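Local coordinates for protein UDP-glucose 6-dehydrogenase (Pyrobaculum islandicum, PDB 3VTF) that probably catalyses the NAD(+)-dependent oxidation of UDP-glucose to UDP-glucuronate and binds UDP-glucose, at residues A276-G281 and E439-A444; D393-L398 and E414-R419; A407-Q412 and R427-A432; K421-G426 and R433-Y438. One frame throughout, in Å; residues are numbered along the deposited sequence.

Contacts 1 and 3 are buried and lie beside the UDP-glucose pocket, whereas contacts 2 and 4 are only partly buried and belong to the layers and edge of the C-terminal parallel sheet. Contacts 1 and 4 share strand 437-440: contact 4 zips it to strand 422-425 through backbone bonds, and contact 1 uses the chain just beyond it, where alanine methyls, a leucine, a valine and the Trp443 ring pack without polar bonds between the segments. Contacts 2 and 3 both use the connection between strands 403-406 and 422-425, one gripping it with a glutamine amide, the other with an arginine. Gly279 O and Arg427 NH2, 3.0 Å apart, join contact 1 to contact 3.

Contact 1. Residues A276-G281 and E439-A444; sequences AGLGFG and EGVAWA. With UPG (uridine-5'-diphosphate-glucose), chain B.
The substrate-binding loop 276-281 of the central domain rests on the C-terminal tail that follows edge strand 437-440, and Ala276, Gly277 and Leu278 do the touching. Ala276 and Ala442 meet methyl to methyl, CB to CB 3.9 Å. Beside them Trp443 brings the six-membered part of its indole to the loop: CZ3 lies 3.7 Å from Gly277 CA, which sits at the ring edge near its plane. The same CZ3 is 3.4 Å from Ala276 O, reached obliquely. With chi1 at 47°, the indole CG is tucked between its own backbone N and carbonyl carbon, folding the ring back over Gly440, whose CA stands 3.3 Å above the ring plane. Its NE1 is spoken for by Tyr438 OH. Farther along, Leu278 CD2 and Val441 CG2 touch at 4.1 Å, their side chains crossing at about a right angle. Helices 221-251 and 304-328 flank this apolar patch, and Asn243 OD1 takes the N-H of Gly277. Beyond the patch the loop turns to the ligand: Gly281 N donates to the ribose O3C of UDP-glucose over 2.9 Å, almost straight at 176°, and Phe280 CB comes within 3.2 Å of ribose O4C. Packing at one end and a ribose-binding backbone N-H at the other characterise this glycine-rich substrate loop of a UDP-glucose dehydrogenase.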
# COMPACT_ATOMS: atom_id res chain seq x y z
N ALA A 276 -11.02 -6.93 -1.10
CA ALA A 276 -12.04 -6.29 -0.28
C ALA A 276 -12.97 -7.38 0.21
O ALA A 276 -13.08 -8.45 -0.39
CB ALA A 276 -12.80 -5.33 -1.19
N GLY A 277 -13.64 -7.14 1.32
CA GLY A 277 -14.61 -8.10 1.89
C GLY A 277 -14.76 -7.89 3.38
O GLY A 277 -14.79 -6.75 3.85
N LEU A 278 -14.93 -9.00 4.11
CA LEU A 278 -15.23 -8.89 5.53
C LEU A 278 -14.09 -8.43 6.39
O LEU A 278 -14.28 -8.17 7.59
CB LEU A 278 -15.68 -10.25 6.07
CG LEU A 278 -17.05 -10.76 5.70
CD1 LEU A 278 -17.24 -12.04 6.56
CD2 LEU A 278 -18.03 -9.73 6.24
N GLY A 279 -12.90 -8.34 5.80
CA GLY A 279 -11.70 -7.82 6.51
C GLY A 279 -10.75 -8.92 6.92
O GLY A 279 -10.97 -10.11 6.57
N PHE A 280 -9.75 -8.59 7.75
CA PHE A 280 -8.74 -9.66 8.10
C PHE A 280 -9.04 -10.21 9.47
O PHE A 280 -9.41 -9.44 10.40
CB PHE A 280 -7.31 -9.07 8.00
CG PHE A 280 -7.18 -7.66 8.63
CD1 PHE A 280 -6.88 -7.52 9.99
CD2 PHE A 280 -7.32 -6.51 7.87
CE1 PHE A 280 -6.76 -6.30 10.60
CE2 PHE A 280 -7.20 -5.24 8.45
CZ PHE A 280 -6.93 -5.13 9.85
N GLY A 281 -8.87 -11.55 9.63
CA GLY A 281 -8.92 -12.15 10.94
C GLY A 281 -7.59 -12.88 11.18
O GLY A 281 -6.52 -12.48 10.64
N GLU A 439 -25.81 -9.10 -2.27
CA GLU A 439 -25.19 -7.90 -1.77
C GLU A 439 -23.67 -8.17 -1.54
O GLU A 439 -23.34 -8.87 -0.65
CB GLU A 439 -25.82 -7.57 -0.45
CG GLU A 439 -27.24 -7.04 -0.52
CD GLU A 439 -27.32 -5.59 -0.97
OE1 GLU A 439 -26.26 -4.93 -1.17
OE2 GLU A 439 -28.48 -5.14 -1.19
N GLY A 440 -22.80 -7.54 -2.30
CA GLY A 440 -21.36 -7.58 -1.98
C GLY A 440 -21.11 -6.73 -0.74
O GLY A 440 -21.71 -5.65 -0.55
N VAL A 441 -20.23 -7.20 0.13
CA VAL A 441 -20.00 -6.46 1.38
C VAL A 441 -19.27 -5.15 1.05
O VAL A 441 -19.45 -4.17 1.76
CB VAL A 441 -19.17 -7.27 2.43
CG1 VAL A 441 -18.99 -6.45 3.68
CG2 VAL A 441 -20.01 -8.47 2.87
N ALA A 442 -18.46 -5.15 -0.03
CA ALA A 442 -17.65 -3.98 -0.38
C ALA A 442 -17.52 -3.85 -1.86
O ALA A 442 -16.46 -3.45 -2.46
CB ALA A 442 -16.27 -4.18 0.30
N TRP A 443 -18.60 -4.21 -2.57
CA TRP A 443 -18.63 -3.96 -4.01
C TRP A 443 -20.11 -4.09 -4.38
O TRP A 443 -20.93 -4.61 -3.59
CB TRP A 443 -17.83 -5.01 -4.83
CG TRP A 443 -18.14 -6.45 -4.41
CD1 TRP A 443 -19.08 -7.32 -4.96
CD2 TRP A 443 -17.57 -7.20 -3.28
NE1 TRP A 443 -19.08 -8.54 -4.30
CE2 TRP A 443 -18.23 -8.51 -3.27
CE3 TRP A 443 -16.56 -6.93 -2.37
CZ2 TRP A 443 -17.91 -9.49 -2.35
CZ3 TRP A 443 -16.27 -7.90 -1.39
CH2 TRP A 443 -16.90 -9.18 -1.41
N ALA A 444 -20.43 -3.65 -5.58
CA ALA A 444 -21.77 -3.95 -6.16
C ALA A 444 -21.66 -5.22 -6.96
O ALA A 444 -20.57 -5.56 -7.49
CB ALA A 444 -22.18 -2.80 -7.04
OXT ALA A 444 -22.65 -5.97 -7.09
N1 UPG B . -7.34 -11.20 3.66
C2 UPG B . -8.29 -10.30 3.09
N3 UPG B . -8.06 -9.80 1.87
C4 UPG B . -6.88 -10.10 1.21
C5 UPG B . -5.88 -10.99 1.76
C6 UPG B . -6.15 -11.49 3.04
O2 UPG B . -9.36 -9.98 3.70
O4 UPG B . -6.67 -9.56 0.07
C1C UPG B . -7.67 -11.68 5.02
C2C UPG B . -7.64 -13.20 5.06
O2C UPG B . -8.90 -13.78 4.74
C3C UPG B . -7.25 -13.48 6.53
C4C UPG B . -6.35 -12.30 6.91
O4C UPG B . -6.55 -11.32 5.86
O3C UPG B . -8.43 -13.34 7.36
C5C UPG B . -4.85 -12.65 6.96
O5C UPG B . -4.56 -13.48 5.82
PA UPG B . -2.99 -14.06 5.61
O1A UPG B . -1.99 -12.88 5.40
O2A UPG B . -3.07 -15.27 4.64
O3A UPG B . -2.85 -14.85 7.00
PB UPG B . -1.59 -15.03 8.04
O1B UPG B . -1.26 -16.50 8.10
O2B UPG B . -2.31 -14.38 9.25
O3B UPG B . -0.27 -14.32 7.50
C1' UPG B . 0.12 -12.99 7.97
C2' UPG B . 1.10 -12.43 6.97
C3' UPG B . 2.43 -13.23 7.10
C4' UPG B . 2.90 -13.11 8.57
C5' UPG B . 1.83 -13.84 9.48
C6' UPG B . 2.09 -13.80 11.00
O2' UPG B . 0.40 -12.80 5.72
O3' UPG B . 3.35 -12.63 6.21
O4' UPG B . 4.13 -13.85 8.67
O5' UPG B . 0.65 -13.01 9.30
O6' UPG B . 2.81 -12.60 11.35

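Contact 2. Residues D393-L398 and E414-R419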
# COMPACT_ATOMS: atom_id res chain seq x y z
N ASP A 393 -23.26 -30.37 5.33
CA ASP A 393 -23.27 -30.20 3.83
C ASP A 393 -23.62 -28.71 3.52
O ASP A 393 -24.68 -28.24 3.91
CB ASP A 393 -24.33 -31.10 3.22
CG ASP A 393 -24.35 -31.06 1.69
OD1 ASP A 393 -24.02 -30.04 1.02
OD2 ASP A 393 -24.73 -32.11 1.15
N PRO A 394 -22.72 -27.99 2.85
CA PRO A 394 -22.97 -26.52 2.67
C PRO A 394 -24.20 -26.26 1.80
O PRO A 394 -24.91 -25.27 2.02
CB PRO A 394 -21.68 -26.04 2.02
CG PRO A 394 -21.17 -27.25 1.30
CD PRO A 394 -21.55 -28.45 2.12
N GLN A 395 -24.51 -27.17 0.85
CA GLN A 395 -25.73 -27.03 0.02
C GLN A 395 -26.96 -27.17 0.88
O GLN A 395 -27.95 -26.41 0.77
CB GLN A 395 -25.76 -28.01 -1.22
CG GLN A 395 -26.93 -27.66 -2.18
CD GLN A 395 -26.81 -26.24 -2.74
OE1 GLN A 395 -25.89 -25.94 -3.43
NE2 GLN A 395 -27.77 -25.39 -2.45
N ALA A 396 -26.90 -28.17 1.78
CA ALA A 396 -27.96 -28.42 2.72
C ALA A 396 -28.14 -27.20 3.62
O ALA A 396 -29.27 -26.86 4.00
CB ALA A 396 -27.64 -29.65 3.55
N LEU A 397 -27.04 -26.55 3.98
CA LEU A 397 -27.15 -25.29 4.77
C LEU A 397 -27.92 -24.23 3.93
O LEU A 397 -28.85 -23.61 4.41
CB LEU A 397 -25.75 -24.76 5.19
CG LEU A 397 -25.74 -23.37 5.88
CD1 LEU A 397 -24.52 -23.21 6.83
CD2 LEU A 397 -25.77 -22.23 4.81
N LEU A 398 -27.53 -24.03 2.67
CA LEU A 398 -28.24 -23.02 1.83
C LEU A 398 -29.74 -23.32 1.72
O LEU A 398 -30.60 -22.42 1.85
CB LEU A 398 -27.64 -23.01 0.44
CG LEU A 398 -26.24 -22.48 0.27
CD1 LEU A 398 -25.79 -22.55 -1.17
CD2 LEU A 398 -26.34 -21.01 0.74
N GLU A 414 -17.66 -22.09 -4.50
CA GLU A 414 -17.84 -21.55 -5.83
C GLU A 414 -18.83 -22.36 -6.67
O GLU A 414 -19.37 -21.88 -7.64
CB GLU A 414 -16.50 -21.37 -6.53
CG GLU A 414 -15.84 -20.04 -6.22
CD GLU A 414 -16.39 -18.90 -7.05
OE1 GLU A 414 -17.52 -19.00 -7.61
OE2 GLU A 414 -15.67 -17.89 -7.16
N GLY A 415 -19.01 -23.62 -6.31
CA GLY A 415 -19.86 -24.51 -7.05
C GLY A 415 -21.23 -24.74 -6.48
O GLY A 415 -21.91 -25.65 -6.92
N LEU A 416 -21.63 -23.98 -5.47
CA LEU A 416 -22.90 -24.22 -4.86
C LEU A 416 -24.10 -23.58 -5.64
O LEU A 416 -23.88 -22.71 -6.51
CB LEU A 416 -22.91 -23.71 -3.39
CG LEU A 416 -21.90 -24.29 -2.38
CD1 LEU A 416 -22.06 -23.58 -1.02
CD2 LEU A 416 -22.25 -25.79 -2.21
N ASP A 417 -25.32 -23.91 -5.22
CA ASP A 417 -26.51 -23.40 -5.91
C ASP A 417 -27.12 -22.36 -5.02
O ASP A 417 -27.76 -22.66 -4.05
CB ASP A 417 -27.50 -24.54 -6.19
CG ASP A 417 -28.73 -24.05 -6.97
OD1 ASP A 417 -28.84 -22.83 -7.25
OD2 ASP A 417 -29.61 -24.86 -7.24
N TYR A 418 -26.90 -21.09 -5.35
CA TYR A 418 -27.38 -20.00 -4.52
C TYR A 418 -28.71 -19.44 -5.02
O TYR A 418 -29.15 -18.41 -4.55
CB TYR A 418 -26.37 -18.85 -4.46
CG TYR A 418 -25.03 -19.17 -3.87
CD1 TYR A 418 -24.80 -19.06 -2.51
CD2 TYR A 418 -23.98 -19.57 -4.67
CE1 TYR A 418 -23.56 -19.35 -1.97
CE2 TYR A 418 -22.75 -19.86 -4.15
CZ TYR A 418 -22.55 -19.75 -2.80
OH TYR A 418 -21.32 -20.04 -2.30
N ARG A 419 -29.33 -20.10 -5.99
CA ARG A 419 -30.52 -19.55 -6.61
C ARG A 419 -31.66 -19.41 -5.62
O ARG A 419 -31.92 -20.29 -4.84
CB ARG A 419 -30.92 -20.37 -7.84
CG ARG A 419 -29.91 -20.26 -8.96
CD ARG A 419 -30.19 -21.20 -10.11
NE ARG A 419 -30.18 -22.61 -9.73
CZ ARG A 419 -30.34 -23.59 -10.60
NH1 ARG A 419 -30.33 -24.84 -10.20
NH2 ARG A 419 -30.53 -23.30 -11.87
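Gln395 grips the backbone of Asp417 with both ends of its amide, tying helix 394-400 of the alpha/beta UDP-binding domain to the loop between strands 403-406 and 422-425. Asp417 N donates to Gln395 OE1 over 2.8 Å at 161°, in the carbonyl plane and on a lone pair. In return Gln395 NE2 gives a longer bond, 3.2 Å, to Asp417 O, which lies close to the amide plane. A bend at chi2, 60°, brings the amide round to the backbone of Asp417, so that it meets N and O of one residue; NE2 also has Asp399 OD1 as a partner. The Asp417 carboxylate turns back on its own segment. Its OD1 receives Arg419 N at 3.0 Å, an Asx turn, and Arg419 NE from the other face of the carboxylate plane. Arg419 NH1 reaches Asp417 OD2, completing a side-on, two-nitrogen salt bridge. At the start of the helix, Asp393 is the N-cap, its OD1 accepting from Gln395 N. Beneath the polar grip lies an apolar layer facing strand 335-339. Pro394 CB packs on Leu416 CD1 at 3.9 Å, the side chains crossing at about a right angle. Leu398 CD1 touches Leu416 CB at 3.8 Å, then makes an off-centre CH-pi contact with Tyr418, 4.3 Å from the ring centroid and 28° off its normal.

Contact 3. Residues A407-Q412 and R427-A432; sequences ATAWPQ and RYVKKA
Arg427 and Ala407 join the two loops that leave the C-terminal ends of neighbouring parallel strands 403-406 and 422-425, the end of an alpha/beta sheet where ligands commonly bind. The tight part is this one pair. Arg427 NE donates to Ala407 O over 2.8 Å, nearly straight at 172°. The oxygen lies in the guanidinium plane, yet the donor stands 49° out of the carbonyl plane, so no lone pair is addressed. A bend at chi2, -70°, folds the aliphatic chain against the same peptide, with Arg427 CG 3.4 Å from Ala407 O and 3.8 Å from Thr408 N. Held by NE, the guanidinium can offer its outer nitrogens to other partners: NH2 bonds Gly279 O of the substrate loop, and Arg427 touches the bound UDP-glucose. Away from the ligand the packing thins. Ala409, the partly exposed centre of an inverse gamma turn closed by a weak bond from Trp410 N to Thr408 O, sets its CB 3.9 Å from Arg427 CB. The last touch on that looser side is a distant one, Ala409 CB to Val429 CG2 at 4.4 Å.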
# COMPACT_ATOMS: atom_id res chain seq x y z
N ALA A 407 -18.39 -16.01 4.43
CA ALA A 407 -17.34 -15.40 5.25
C ALA A 407 -15.94 -15.97 4.99
O ALA A 407 -14.95 -15.33 5.35
CB ALA A 407 -17.72 -15.51 6.78
N THR A 408 -15.82 -17.10 4.27
CA THR A 408 -14.52 -17.59 3.85
C THR A 408 -14.71 -18.25 2.47
O THR A 408 -15.62 -19.01 2.28
CB THR A 408 -14.05 -18.72 4.78
OG1 THR A 408 -14.17 -18.33 6.14
CG2 THR A 408 -12.57 -19.13 4.50
N ALA A 409 -13.93 -17.85 1.50
CA ALA A 409 -14.12 -18.32 0.11
C ALA A 409 -13.46 -19.70 -0.03
O ALA A 409 -12.47 -19.83 -0.69
CB ALA A 409 -13.49 -17.35 -0.86
N TRP A 410 -14.01 -20.73 0.64
CA TRP A 410 -13.53 -22.12 0.40
C TRP A 410 -13.83 -22.43 -1.09
O TRP A 410 -14.94 -22.13 -1.52
CB TRP A 410 -14.31 -23.07 1.28
CG TRP A 410 -13.79 -23.05 2.69
CD1 TRP A 410 -14.24 -22.30 3.78
CD2 TRP A 410 -12.66 -23.84 3.17
NE1 TRP A 410 -13.47 -22.55 4.88
CE2 TRP A 410 -12.48 -23.48 4.56
CE3 TRP A 410 -11.82 -24.80 2.59
CZ2 TRP A 410 -11.49 -24.08 5.36
CZ3 TRP A 410 -10.83 -25.42 3.39
CH2 TRP A 410 -10.68 -25.06 4.75
N PRO A 411 -12.88 -23.03 -1.86
CA PRO A 411 -13.14 -23.36 -3.27
C PRO A 411 -14.44 -24.15 -3.47
O PRO A 411 -15.16 -23.85 -4.47
CB PRO A 411 -11.88 -24.17 -3.70
CG PRO A 411 -10.79 -23.60 -2.78
CD PRO A 411 -11.50 -23.40 -1.47
N GLN A 412 -14.82 -25.04 -2.54
CA GLN A 412 -16.09 -25.73 -2.76
C GLN A 412 -17.32 -24.81 -2.76
O GLN A 412 -18.44 -25.21 -3.17
CB GLN A 412 -16.29 -26.86 -1.75
CG GLN A 412 -16.65 -26.46 -0.31
CD GLN A 412 -16.43 -27.64 0.66
OE1 GLN A 412 -15.29 -28.15 0.76
NE2 GLN A 412 -17.47 -28.07 1.37
N ARG A 427 -16.69 -12.34 0.68
CA ARG A 427 -15.43 -12.77 0.10
C ARG A 427 -15.29 -12.82 -1.44
O ARG A 427 -14.28 -13.29 -1.91
CB ARG A 427 -15.01 -14.12 0.68
CG ARG A 427 -14.84 -14.12 2.17
CD ARG A 427 -13.62 -13.32 2.59
NE ARG A 427 -13.45 -13.34 4.03
CZ ARG A 427 -12.73 -12.47 4.72
NH1 ARG A 427 -12.11 -11.49 4.11
NH2 ARG A 427 -12.64 -12.58 6.03
N TYR A 428 -16.27 -12.31 -2.19
CA TYR A 428 -16.25 -12.37 -3.65
C TYR A 428 -16.30 -13.76 -4.26
O TYR A 428 -15.29 -14.29 -4.65
CB TYR A 428 -15.08 -11.60 -4.23
CG TYR A 428 -15.32 -11.06 -5.61
CD1 TYR A 428 -15.98 -9.87 -5.80
CD2 TYR A 428 -14.86 -11.73 -6.72
CE1 TYR A 428 -16.19 -9.36 -7.05
CE2 TYR A 428 -15.07 -11.23 -7.99
CZ TYR A 428 -15.75 -10.05 -8.15
OH TYR A 428 -15.96 -9.53 -9.39
N VAL A 429 -17.48 -14.36 -4.25
CA VAL A 429 -17.71 -15.60 -4.96
C VAL A 429 -18.61 -15.36 -6.18
O VAL A 429 -19.78 -15.07 -6.03
CB VAL A 429 -18.34 -16.63 -4.01
CG1 VAL A 429 -18.63 -17.93 -4.72
CG2 VAL A 429 -17.45 -16.85 -2.80
N LYS A 430 -18.06 -15.51 -7.38
CA LYS A 430 -18.72 -15.08 -8.64
C LYS A 430 -20.06 -15.80 -8.85
O LYS A 430 -21.07 -15.17 -9.20
CB LYS A 430 -17.79 -15.33 -9.88
CG LYS A 430 -16.47 -14.54 -9.90
CD LYS A 430 -16.13 -14.06 -11.31
CE LYS A 430 -15.16 -12.87 -11.29
NZ LYS A 430 -13.76 -13.28 -10.99
N LYS A 431 -20.08 -17.08 -8.53
CA LYS A 431 -21.31 -17.90 -8.64
C LYS A 431 -22.49 -17.39 -7.82
O LYS A 431 -23.67 -17.55 -8.26
CB LYS A 431 -21.09 -19.39 -8.39
CG LYS A 431 -21.92 -20.21 -9.45
CD LYS A 431 -22.01 -21.66 -9.10
CE LYS A 431 -23.00 -22.47 -9.93
NZ LYS A 431 -24.22 -22.45 -9.12
N ALA A 432 -22.22 -16.73 -6.69
CA ALA A 432 -23.26 -16.27 -5.78
C ALA A 432 -24.17 -15.18 -6.37
O ALA A 432 -25.23 -14.92 -5.86
CB ALA A 432 -22.68 -15.84 -4.44

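Contact 4. Residues K421-G426 and R433-Y438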
# COMPACT_ATOMS: atom_id res chain seq x y z
N LYS A 421 -31.78 -17.46 -3.17
CA LYS A 421 -31.38 -17.13 -1.79
C LYS A 421 -31.02 -15.64 -1.70
O LYS A 421 -30.79 -14.98 -2.70
CB LYS A 421 -30.19 -18.00 -1.37
CG LYS A 421 -30.52 -19.51 -1.28
CD LYS A 421 -31.56 -19.86 -0.23
CE LYS A 421 -32.00 -21.28 -0.45
NZ LYS A 421 -32.99 -21.56 0.62
N VAL A 422 -30.99 -15.13 -0.47
CA VAL A 422 -30.51 -13.78 -0.18
C VAL A 422 -29.07 -13.96 0.33
O VAL A 422 -28.86 -14.65 1.31
CB VAL A 422 -31.36 -13.12 0.91
CG1 VAL A 422 -30.76 -11.73 1.24
CG2 VAL A 422 -32.83 -13.04 0.40
N VAL A 423 -28.08 -13.41 -0.40
CA VAL A 423 -26.71 -13.68 -0.09
C VAL A 423 -26.05 -12.32 0.13
O VAL A 423 -26.12 -11.43 -0.75
CB VAL A 423 -26.01 -14.36 -1.26
CG1 VAL A 423 -24.50 -14.54 -1.04
CG2 VAL A 423 -26.67 -15.70 -1.58
N VAL A 424 -25.33 -12.23 1.24
CA VAL A 424 -24.41 -11.08 1.51
C VAL A 424 -23.04 -11.74 1.35
O VAL A 424 -22.67 -12.64 2.14
CB VAL A 424 -24.63 -10.52 2.92
CG1 VAL A 424 -23.51 -9.57 3.31
CG2 VAL A 424 -26.00 -9.78 3.00
N ASP A 425 -22.34 -11.36 0.29
CA ASP A 425 -21.08 -12.01 -0.06
C ASP A 425 -19.90 -11.25 0.58
O ASP A 425 -19.60 -10.05 0.23
CB ASP A 425 -20.91 -11.94 -1.57
CG ASP A 425 -19.71 -12.67 -2.06
OD1 ASP A 425 -18.93 -13.20 -1.24
OD2 ASP A 425 -19.50 -12.73 -3.30
N GLY A 426 -19.22 -11.92 1.52
CA GLY A 426 -18.11 -11.19 2.21
C GLY A 426 -16.78 -11.44 1.66
O GLY A 426 -15.81 -10.90 2.20
N ARG A 433 -23.72 -14.56 -7.44
CA ARG A 433 -24.47 -13.53 -8.14
C ARG A 433 -25.80 -14.05 -8.71
O ARG A 433 -26.68 -13.29 -9.05
CB ARG A 433 -23.64 -12.91 -9.24
CG ARG A 433 -22.62 -11.92 -8.76
CD ARG A 433 -22.30 -10.87 -9.79
NE ARG A 433 -21.21 -10.03 -9.32
CZ ARG A 433 -21.37 -8.84 -8.77
NH1 ARG A 433 -20.31 -8.16 -8.38
NH2 ARG A 433 -22.57 -8.33 -8.61
N GLU A 434 -25.89 -15.36 -8.84
CA GLU A 434 -27.10 -16.04 -9.28
C GLU A 434 -28.23 -15.97 -8.24
O GLU A 434 -29.35 -16.34 -8.52
CB GLU A 434 -26.80 -17.49 -9.67
CG GLU A 434 -26.83 -18.46 -8.52
CD GLU A 434 -26.11 -19.75 -8.83
OE1 GLU A 434 -25.58 -19.88 -9.93
OE2 GLU A 434 -26.09 -20.64 -7.97
N ALA A 435 -27.90 -15.56 -7.03
CA ALA A 435 -28.84 -15.43 -5.89
C ALA A 435 -30.04 -14.57 -6.22
O ALA A 435 -29.93 -13.74 -7.09
CB ALA A 435 -28.11 -14.82 -4.70
N LYS A 436 -31.14 -14.71 -5.48
CA LYS A 436 -32.28 -13.76 -5.68
C LYS A 436 -31.88 -12.32 -5.34
O LYS A 436 -32.21 -11.36 -6.03
CB LYS A 436 -33.45 -14.15 -4.77
CG LYS A 436 -34.66 -13.17 -4.93
CD LYS A 436 -35.89 -13.61 -4.10
CE LYS A 436 -35.75 -13.44 -2.60
NZ LYS A 436 -35.43 -14.68 -1.84
N ILE A 437 -31.20 -12.17 -4.20
CA ILE A 437 -30.65 -10.84 -3.81
C ILE A 437 -29.11 -11.09 -3.54
O ILE A 437 -28.77 -11.98 -2.79
CB ILE A 437 -31.40 -10.27 -2.61
CG1 ILE A 437 -32.87 -9.85 -3.00
CG2 ILE A 437 -30.71 -9.01 -2.11
CD1 ILE A 437 -33.77 -9.58 -1.77
N TYR A 438 -28.24 -10.39 -4.27
CA TYR A 438 -26.81 -10.48 -4.07
C TYR A 438 -26.36 -9.11 -3.50
O TYR A 438 -26.49 -8.08 -4.20
CB TYR A 438 -26.15 -10.76 -5.40
CG TYR A 438 -24.63 -10.83 -5.27
CD1 TYR A 438 -24.00 -11.97 -4.72
CD2 TYR A 438 -23.85 -9.73 -5.64
CE1 TYR A 438 -22.62 -12.02 -4.57
CE2 TYR A 438 -22.46 -9.75 -5.44
CZ TYR A 438 -21.87 -10.95 -4.96
OH TYR A 438 -20.48 -10.97 -4.78
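Val422 pairs with Ile437 and Val423 with Tyr438 in parallel, joining the last two strands of the six-stranded parallel sheet of the UDP-binding domain; a short 3-10 segment, in place of a full helix, leads into the edge strand. Arg433, in that 3-10 segment, lays its CG over the centre of the Tyr438 ring, 3.8 Å above the plane, and its NH2 pairs with the C-terminal carboxylate of Ala444. Ala435 follows, its CB packed against Val423 CG2 at 3.5 Å. Lys436 N and Ile437 N then share one acceptor, Lys421 O: the first bond is weak and strongly bent at 119°, while the second, 3.2 Å long, is much straighter at 166°. The Lys436 chain curls back at its end, placing NZ 3.8 Å from Val422 CG2 and in a weak hydrogen bond to Gly420 O. Ile437 returns the ladder through its own carbonyl, Val423 N donating to Ile437 O over 2.9 Å. Its side chain lies alongside Val422, pointing the same way, CB to CG1 4.2 Å, on the face covered by helix 304-328. Tyr438 turns to the other face and reaches across to Asp425 of the neighbouring strand, whose carboxylate is also held by the backbone N-H groups of Arg427 and Val429. Ring and carboxylate planes stand 72° apart, and Tyr438 OH donates to Asp425 OD2, at the ring edge, over a very short 2.5 Å.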